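Side-chain contacts in alkyltransferase-like protein 1 (Schizosaccharomyces pombe, PDB 3GVA), which recognises O6-alkylguanine lesions in DNA, flipping the damaged base out of the bent duplex into a binding pocket and presenting it to nucleotide excision repair: residues A[7-12]-A[30-35]; A[23-28]-A[39-44]; A[55-60]-A[83-88]. One frame throughout, in Å; residues are numbered along the deposited sequence.

Contact 1 of 3, residues A[7-12]-A[30-35]; sequences YTKVYD and RYVGMP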
# COMPACT_ATOMS: atom_id res chain seq x y z
N TYR A 7 12.04 1.85 -9.62
CA TYR A 7 11.12 0.82 -9.16
C TYR A 7 11.74 -0.01 -8.04
O TYR A 7 11.10 -0.27 -7.02
CB TYR A 7 10.71 -0.10 -10.32
CG TYR A 7 9.65 0.47 -11.24
CD1 TYR A 7 9.35 1.83 -11.24
CD2 TYR A 7 8.95 -0.35 -12.12
CE1 TYR A 7 8.37 2.36 -12.09
CE2 TYR A 7 7.97 0.16 -12.98
CZ TYR A 7 7.68 1.52 -12.96
OH TYR A 7 6.72 2.03 -13.80
N THR A 8 12.99 -0.42 -8.23
CA THR A 8 13.68 -1.22 -7.22
C THR A 8 13.85 -0.45 -5.91
O THR A 8 13.81 -1.03 -4.82
CB THR A 8 15.06 -1.71 -7.73
OG1 THR A 8 15.93 -0.59 -7.94
CG2 THR A 8 14.88 -2.43 -9.06
N LYS A 9 14.03 0.86 -6.02
CA LYS A 9 14.20 1.72 -4.84
C LYS A 9 12.86 1.80 -4.10
O LYS A 9 12.81 1.89 -2.86
CB LYS A 9 14.63 3.12 -5.29
CG LYS A 9 15.26 3.96 -4.19
CD LYS A 9 15.67 5.33 -4.71
CE LYS A 9 16.51 6.08 -3.69
NZ LYS A 9 15.85 6.16 -2.35
N VAL A 10 11.77 1.78 -4.87
CA VAL A 10 10.43 1.82 -4.31
C VAL A 10 10.18 0.50 -3.59
O VAL A 10 9.72 0.49 -2.44
CB VAL A 10 9.37 2.01 -5.42
CG1 VAL A 10 7.98 1.71 -4.88
CG2 VAL A 10 9.43 3.45 -5.95
N TYR A 11 10.47 -0.62 -4.25
CA TYR A 11 10.26 -1.93 -3.64
C TYR A 11 11.07 -2.09 -2.37
O TYR A 11 10.58 -2.66 -1.40
CB TYR A 11 10.58 -3.06 -4.63
CG TYR A 11 9.79 -2.94 -5.92
CD1 TYR A 11 8.55 -2.28 -5.95
CD2 TYR A 11 10.28 -3.48 -7.11
CE1 TYR A 11 7.83 -2.15 -7.14
CE2 TYR A 11 9.56 -3.36 -8.30
CZ TYR A 11 8.34 -2.69 -8.30
OH TYR A 11 7.64 -2.56 -9.48
N ASP A 12 12.30 -1.57 -2.37
CA ASP A 12 13.16 -1.64 -1.19
C ASP A 12 12.46 -0.91 -0.05
O ASP A 12 12.46 -1.38 1.09
CB ASP A 12 14.50 -0.94 -1.43
CG ASP A 12 15.46 -1.78 -2.23
OD1 ASP A 12 15.49 -3.00 -2.02
OD2 ASP A 12 16.20 -1.21 -3.07
N ARG A 30 8.25 10.42 -0.62
CA ARG A 30 8.98 11.37 0.21
C ARG A 30 10.06 10.64 1.00
O ARG A 30 11.13 11.20 1.29
CB ARG A 30 8.01 12.08 1.17
CG ARG A 30 7.06 13.07 0.49
CD ARG A 30 6.23 13.87 1.50
NE ARG A 30 5.09 13.13 2.06
CZ ARG A 30 3.96 12.89 1.41
NH1 ARG A 30 3.79 13.32 0.16
NH2 ARG A 30 2.98 12.21 2.00
N TYR A 31 9.80 9.38 1.33
CA TYR A 31 10.76 8.58 2.08
C TYR A 31 12.02 8.23 1.27
O TYR A 31 13.12 8.20 1.82
CB TYR A 31 10.10 7.28 2.56
CG TYR A 31 11.03 6.40 3.36
CD1 TYR A 31 11.53 6.80 4.59
CD2 TYR A 31 11.41 5.14 2.88
CE1 TYR A 31 12.37 5.99 5.33
CE2 TYR A 31 12.26 4.32 3.61
CZ TYR A 31 12.73 4.75 4.83
OH TYR A 31 13.55 3.93 5.57
N VAL A 32 11.86 7.97 -0.02
CA VAL A 32 13.00 7.63 -0.86
C VAL A 32 13.65 8.84 -1.53
O VAL A 32 14.42 8.69 -2.48
CB VAL A 32 12.62 6.61 -1.96
CG1 VAL A 32 12.11 5.33 -1.32
CG2 VAL A 32 11.59 7.19 -2.91
N GLY A 33 13.32 10.04 -1.04
CA GLY A 33 13.90 11.26 -1.58
C GLY A 33 13.44 11.69 -2.96
O GLY A 33 14.19 12.34 -3.69
N MET A 34 12.20 11.36 -3.32
CA MET A 34 11.65 11.72 -4.62
C MET A 34 10.21 12.21 -4.40
O MET A 34 9.27 11.71 -5.02
CB MET A 34 11.64 10.49 -5.54
CG MET A 34 12.97 9.77 -5.65
SD MET A 34 13.73 9.98 -7.26
CE MET A 34 14.47 11.58 -7.05
N PRO A 35 10.05 13.22 -3.53
CA PRO A 35 8.76 13.82 -3.17
C PRO A 35 7.74 14.10 -4.28
O PRO A 35 6.54 14.11 -4.02
CB PRO A 35 9.16 15.08 -2.41
CG PRO A 35 10.53 15.40 -2.95
CD PRO A 35 11.15 14.04 -3.01
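K9 reaches out from helix 3-14 to the backbone of V32, at the point where helix 25-31 has just come to an end. From CB onward the lysine chain runs straight. Its CG stands anti to the backbone N (chi1 -161°), and CD and CE carry on in the same extended line, which takes the chain clear of its own helix. CE is the first atom to approach the other segment, lying 3.6 Å from V32 O. The last bond then bends (chi4 -53°), turning NZ inward so that it donates to V32 O at 2.9 Å. The ammonium does not come in end-on: it meets the oxygen from the flank of the C=O bond, well bent at the acceptor and somewhat tilted out of the carbonyl plane.

The same turn carries NZ to 3.3 Å from V32 CB, and V32 CG1 in turn lies 3.8 Å from K9 O. The two side chains run past each other in opposite directions, each finishing near the other's backbone. V32 is the first residue to leave helical geometry, and G33, with its positive phi, then turns the chain away. The ammonium of K9, set at the C-terminal end of a helix, would be expected to interact favourably with the partial negative charge that gathers there.

The contact is a small one at the surface, joining the side of helix 3-14 to the C-terminal end of helix 25-31. V10, whose CB points away from segment 30-35, packs on V41 and A44 of helix 38-46, while V32 also touches A13 and M34 reaches F6, both on helix 3-14. Helix 3-14 thus has helix 38-46 as a second neighbour.

Contact 2 of 3, residues A[23-28]-A[39-44]; sequences STYGEI and RQVGQA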
# COMPACT_ATOMS: atom_id res chain seq x y z
N SER A 23 1.58 2.20 4.56
CA SER A 23 2.10 3.46 4.06
C SER A 23 1.34 3.82 2.79
O SER A 23 0.40 3.11 2.40
CB SER A 23 3.60 3.36 3.78
OG SER A 23 4.16 4.65 3.59
N THR A 24 1.73 4.91 2.14
CA THR A 24 1.06 5.36 0.92
C THR A 24 2.07 5.75 -0.15
O THR A 24 3.27 5.91 0.13
CB THR A 24 0.17 6.59 1.20
OG1 THR A 24 0.99 7.66 1.67
CG2 THR A 24 -0.87 6.27 2.26
N TYR A 25 1.60 5.91 -1.38
CA TYR A 25 2.47 6.29 -2.48
C TYR A 25 3.21 7.58 -2.15
O TYR A 25 4.42 7.69 -2.37
CB TYR A 25 1.67 6.51 -3.77
CG TYR A 25 0.94 5.29 -4.30
CD1 TYR A 25 1.37 4.00 -3.97
CD2 TYR A 25 -0.15 5.42 -5.16
CE1 TYR A 25 0.73 2.87 -4.48
CE2 TYR A 25 -0.79 4.30 -5.68
CZ TYR A 25 -0.35 3.03 -5.34
OH TYR A 25 -0.99 1.92 -5.85
N GLY A 26 2.48 8.55 -1.61
CA GLY A 26 3.07 9.83 -1.26
C GLY A 26 4.13 9.73 -0.18
O GLY A 26 5.20 10.33 -0.29
N GLU A 27 3.83 8.97 0.87
CA GLU A 27 4.77 8.79 1.97
C GLU A 27 6.04 8.11 1.48
O GLU A 27 7.15 8.51 1.84
CB GLU A 27 4.13 7.95 3.07
CG GLU A 27 3.06 8.66 3.86
CD GLU A 27 3.62 9.79 4.70
OE1 GLU A 27 3.33 10.97 4.39
OE2 GLU A 27 4.35 9.51 5.67
N ILE A 28 5.89 7.07 0.68
CA ILE A 28 7.04 6.33 0.17
C ILE A 28 7.90 7.22 -0.72
O ILE A 28 9.13 7.22 -0.61
CB ILE A 28 6.61 5.08 -0.62
CG1 ILE A 28 5.93 4.09 0.33
CG2 ILE A 28 7.81 4.45 -1.32
CD1 ILE A 28 6.84 3.51 1.41
N ARG A 39 3.09 9.54 -8.24
CA ARG A 39 2.41 8.77 -9.27
C ARG A 39 3.31 7.69 -9.84
O ARG A 39 2.84 6.62 -10.22
CB ARG A 39 1.89 9.69 -10.38
CG ARG A 39 0.70 10.55 -9.94
CD ARG A 39 0.08 11.33 -11.10
NE ARG A 39 -0.62 10.47 -12.04
CZ ARG A 39 -1.08 10.88 -13.22
NH1 ARG A 39 -0.91 12.13 -13.61
NH2 ARG A 39 -1.72 10.03 -14.02
N GLN A 40 4.61 7.96 -9.87
CA GLN A 40 5.58 6.99 -10.36
C GLN A 40 5.63 5.82 -9.38
O GLN A 40 5.73 4.66 -9.79
CB GLN A 40 6.98 7.61 -10.49
CG GLN A 40 7.16 8.54 -11.68
CD GLN A 40 6.31 9.79 -11.58
OE1 GLN A 40 6.29 10.45 -10.55
NE2 GLN A 40 5.62 10.12 -12.66
N VAL A 41 5.58 6.14 -8.09
CA VAL A 41 5.57 5.12 -7.06
C VAL A 41 4.35 4.23 -7.31
O VAL A 41 4.44 3.00 -7.28
CB VAL A 41 5.47 5.74 -5.65
CG1 VAL A 41 5.22 4.64 -4.60
CG2 VAL A 41 6.73 6.50 -5.33
N GLY A 42 3.21 4.87 -7.56
CA GLY A 42 2.00 4.12 -7.83
C GLY A 42 2.16 3.20 -9.04
O GLY A 42 1.64 2.09 -9.07
N GLN A 43 2.90 3.67 -10.03
CA GLN A 43 3.15 2.89 -11.24
C GLN A 43 4.03 1.68 -10.89
O GLN A 43 3.77 0.56 -11.33
CB GLN A 43 3.85 3.78 -12.27
CG GLN A 43 3.35 3.61 -13.70
CD GLN A 43 1.87 3.91 -13.85
OE1 GLN A 43 1.39 4.96 -13.41
NE2 GLN A 43 1.13 2.99 -14.47
N ALA A 44 5.07 1.92 -10.10
CA ALA A 44 5.96 0.83 -9.69
C ALA A 44 5.15 -0.27 -9.00
O ALA A 44 5.32 -1.45 -9.29
CB ALA A 44 7.03 1.36 -8.74
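The ring of Y25 lies flat over the backbone of G42, whose CA sits almost exactly above the ring centre. The CH-pi contact measures 3.5 Å from G42 CA to the centroid of the Y25 ring, only 9° off the ring normal. CE2 and CZ of the tyrosine come nearest to G42 CA, at 3.5 and 3.6 Å, but every ring carbon is within van der Waals range of it. Having no side chain, G42 lets the aromatic face settle directly on helix 38-46. V59 touches the ring near CE1, from the opposite side of the ring plane. V41 meets the ring more obliquely, with its CG1 4.0 Å from Y25 CD1.

V41 supplies the aliphatic part of the contact. Its CG1, held anti to the backbone N (chi1 170°), pushes into the first turn of helix 25-31 and ends 3.8 Å from Y25 CA, while CG2 lies beside Y25 O. I28, one turn further along, adds its CG2 branch, which meets V41 CG1 at 4.2 Å with the two side chains roughly at right angles. The helices are correspondingly close, with the CA atoms of Y25 and V41 5.7 Å apart.

T24 is the N-cap of helix 25-31: its OG1 accepts from E27 N at 3.2 Å, with an N-H...O angle of 162°. The cap fixes the start of the helix, of which Y25 is the first residue.

Two successive helices packed in this way form the helix-turn-helix of the MGMT-family DNA-binding domain, with 38-46 as its recognition helix. Y25, implicated in the phosphate rotation that accompanies nucleotide flipping, is thereby seated against the same helix that carries the arginine finger, R39.

Contact 3 of 3, residues A[55-60]-A[83-88]; sequences PWHRVI and EEEGVE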
# COMPACT_ATOMS: atom_id res chain seq x y z
N PRO A 55 5.90 -6.76 0.11
CA PRO A 55 4.64 -6.65 0.85
C PRO A 55 3.75 -5.50 0.39
O PRO A 55 3.40 -4.61 1.19
CB PRO A 55 5.11 -6.49 2.29
CG PRO A 55 6.37 -5.70 2.14
CD PRO A 55 7.05 -6.38 0.96
N TRP A 56 3.36 -5.53 -0.88
CA TRP A 56 2.51 -4.50 -1.48
C TRP A 56 1.19 -4.27 -0.75
O TRP A 56 0.59 -3.21 -0.86
CB TRP A 56 2.20 -4.87 -2.93
CG TRP A 56 1.54 -6.21 -3.06
CD1 TRP A 56 2.15 -7.42 -3.17
CD2 TRP A 56 0.14 -6.47 -3.02
NE1 TRP A 56 1.22 -8.43 -3.18
CE2 TRP A 56 -0.03 -7.87 -3.09
CE3 TRP A 56 -1.00 -5.66 -2.91
CZ2 TRP A 56 -1.29 -8.48 -3.06
CZ3 TRP A 56 -2.25 -6.27 -2.88
CH2 TRP A 56 -2.38 -7.67 -2.95
N HIS A 57 0.74 -5.27 0.01
CA HIS A 57 -0.53 -5.12 0.71
C HIS A 57 -0.46 -4.05 1.79
O HIS A 57 -1.50 -3.58 2.26
CB HIS A 57 -0.96 -6.47 1.31
CG HIS A 57 -0.01 -7.00 2.34
ND1 HIS A 57 1.23 -7.48 2.02
CD2 HIS A 57 -0.11 -7.07 3.68
CE1 HIS A 57 1.87 -7.83 3.12
NE2 HIS A 57 1.08 -7.59 4.15
N ARG A 58 0.75 -3.66 2.18
CA ARG A 58 0.91 -2.63 3.21
C ARG A 58 0.86 -1.21 2.65
O ARG A 58 0.99 -0.24 3.39
CB ARG A 58 2.22 -2.86 3.97
CG ARG A 58 2.20 -4.13 4.81
CD ARG A 58 3.50 -4.40 5.51
NE ARG A 58 3.51 -5.77 6.04
CZ ARG A 58 4.61 -6.49 6.24
NH1 ARG A 58 5.81 -5.97 5.96
NH2 ARG A 58 4.52 -7.74 6.66
N VAL A 59 0.68 -1.09 1.35
CA VAL A 59 0.58 0.23 0.72
C VAL A 59 -0.90 0.46 0.38
O VAL A 59 -1.50 -0.33 -0.35
CB VAL A 59 1.45 0.31 -0.56
CG1 VAL A 59 1.42 1.72 -1.13
CG2 VAL A 59 2.89 -0.07 -0.23
N ILE A 60 -1.49 1.52 0.93
CA ILE A 60 -2.90 1.81 0.68
C ILE A 60 -3.06 3.26 0.27
O ILE A 60 -2.13 4.04 0.43
CB ILE A 60 -3.76 1.58 1.95
CG1 ILE A 60 -3.33 2.55 3.06
CG2 ILE A 60 -3.59 0.15 2.44
CD1 ILE A 60 -4.17 2.45 4.32
N GLU A 83 -5.65 -8.02 7.42
CA GLU A 83 -6.30 -8.56 8.61
C GLU A 83 -5.40 -9.56 9.35
O GLU A 83 -5.41 -9.61 10.58
CB GLU A 83 -7.64 -9.19 8.23
CG GLU A 83 -8.67 -8.14 7.79
CD GLU A 83 -10.07 -8.68 7.66
OE1 GLU A 83 -10.29 -9.59 6.83
OE2 GLU A 83 -10.97 -8.21 8.39
N GLU A 84 -4.61 -10.33 8.61
CA GLU A 84 -3.70 -11.29 9.23
C GLU A 84 -2.62 -10.61 10.07
O GLU A 84 -2.10 -11.20 11.01
CB GLU A 84 -3.06 -12.18 8.17
CG GLU A 84 -4.01 -13.20 7.57
CD GLU A 84 -3.40 -13.94 6.40
OE1 GLU A 84 -4.04 -14.88 5.90
OE2 GLU A 84 -2.29 -13.56 5.97
N GLU A 85 -2.27 -9.38 9.71
CA GLU A 85 -1.25 -8.65 10.46
C GLU A 85 -1.86 -7.77 11.57
O GLU A 85 -1.20 -6.87 12.10
CB GLU A 85 -0.38 -7.81 9.50
CG GLU A 85 0.33 -8.68 8.46
CD GLU A 85 1.23 -7.91 7.51
OE1 GLU A 85 1.68 -8.53 6.52
OE2 GLU A 85 1.49 -6.71 7.75
N GLY A 86 -3.11 -8.04 11.92
CA GLY A 86 -3.77 -7.30 12.98
C GLY A 86 -4.49 -6.00 12.63
O GLY A 86 -4.94 -5.29 13.53
N VAL A 87 -4.60 -5.67 11.35
CA VAL A 87 -5.25 -4.43 10.95
C VAL A 87 -6.77 -4.59 10.98
O VAL A 87 -7.31 -5.50 10.37
CB VAL A 87 -4.84 -4.01 9.52
CG1 VAL A 87 -5.40 -2.63 9.20
CG2 VAL A 87 -3.33 -4.04 9.39
N GLU A 88 -7.43 -3.68 11.68
CA GLU A 88 -8.88 -3.68 11.79
C GLU A 88 -9.42 -3.03 10.53
O GLU A 88 -9.04 -1.90 10.20
CB GLU A 88 -9.32 -2.88 13.02
CG GLU A 88 -10.82 -2.85 13.27
CD GLU A 88 -11.41 -4.23 13.49
OE1 GLU A 88 -10.72 -5.10 14.07
OE2 GLU A 88 -12.57 -4.45 13.10
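E85 OE1 accepts two hydrogen bonds, from H57 NE2 at 2.6 Å and from R58 NH2 at 3.0 Å, and the two donors reach it from opposite faces of the carboxylate plane. The imidazole meets the oxygen within its own ring plane and nearly straight (N-H...O 161°); ring and carboxylate planes stand 85° apart, and the histidine nitrogen meets OE1 from well above the carboxylate plane. R58 grips side-on: while NH2 takes OE1, NE donates to the syn lone pair of E85 OE2 at 2.8 Å, completing a two-pronged salt bridge. OE2 also accepts from the backbone N of G20.

The glutamate chain is extended beyond CG (chi2 -179°) and so spans the distance from the end of helix 73-84, where G86 closes a Schellman motif, to the 3-10 turn 56-58. R58 CG lies over one face of the imidazole, toward its rim.

PWHRV matches the PCHRV motif of the alkyltransferases, with W56 at the place of their acceptor cysteine, and the His-Glu pair resembles theirs. With four hydrogen bonds on its two oxygens, the carboxylate should be firmly fixed, and with it the rotation of H57 beside that position.

How the contacts relate
Contacts 1 and 2 share helix 25-31, and their centres lie 8 Å apart. They meet where helix 3-14 packs on helix 38-46: Y11 OH is 2.6 Å from A44 O, a probable hydrogen bond, and Y7 CD1 packs 3.4 Å from A44 CB. Contact 3 stands on the opposite side of the chain's centre, about 16 Å from contact 2 and 19 Å from contact 1, centre to centre. It nevertheless joins contact 2 through the backbone, since S23 N lies 2.8 Å from R58 O and S23 O lies 2.9 Å from I60 N. The flipping residues Y25 and R39 belong to contact 2, whereas segment 55-60 of contact 3 contains W56, at the alkyltransferases' acceptor-cysteine position.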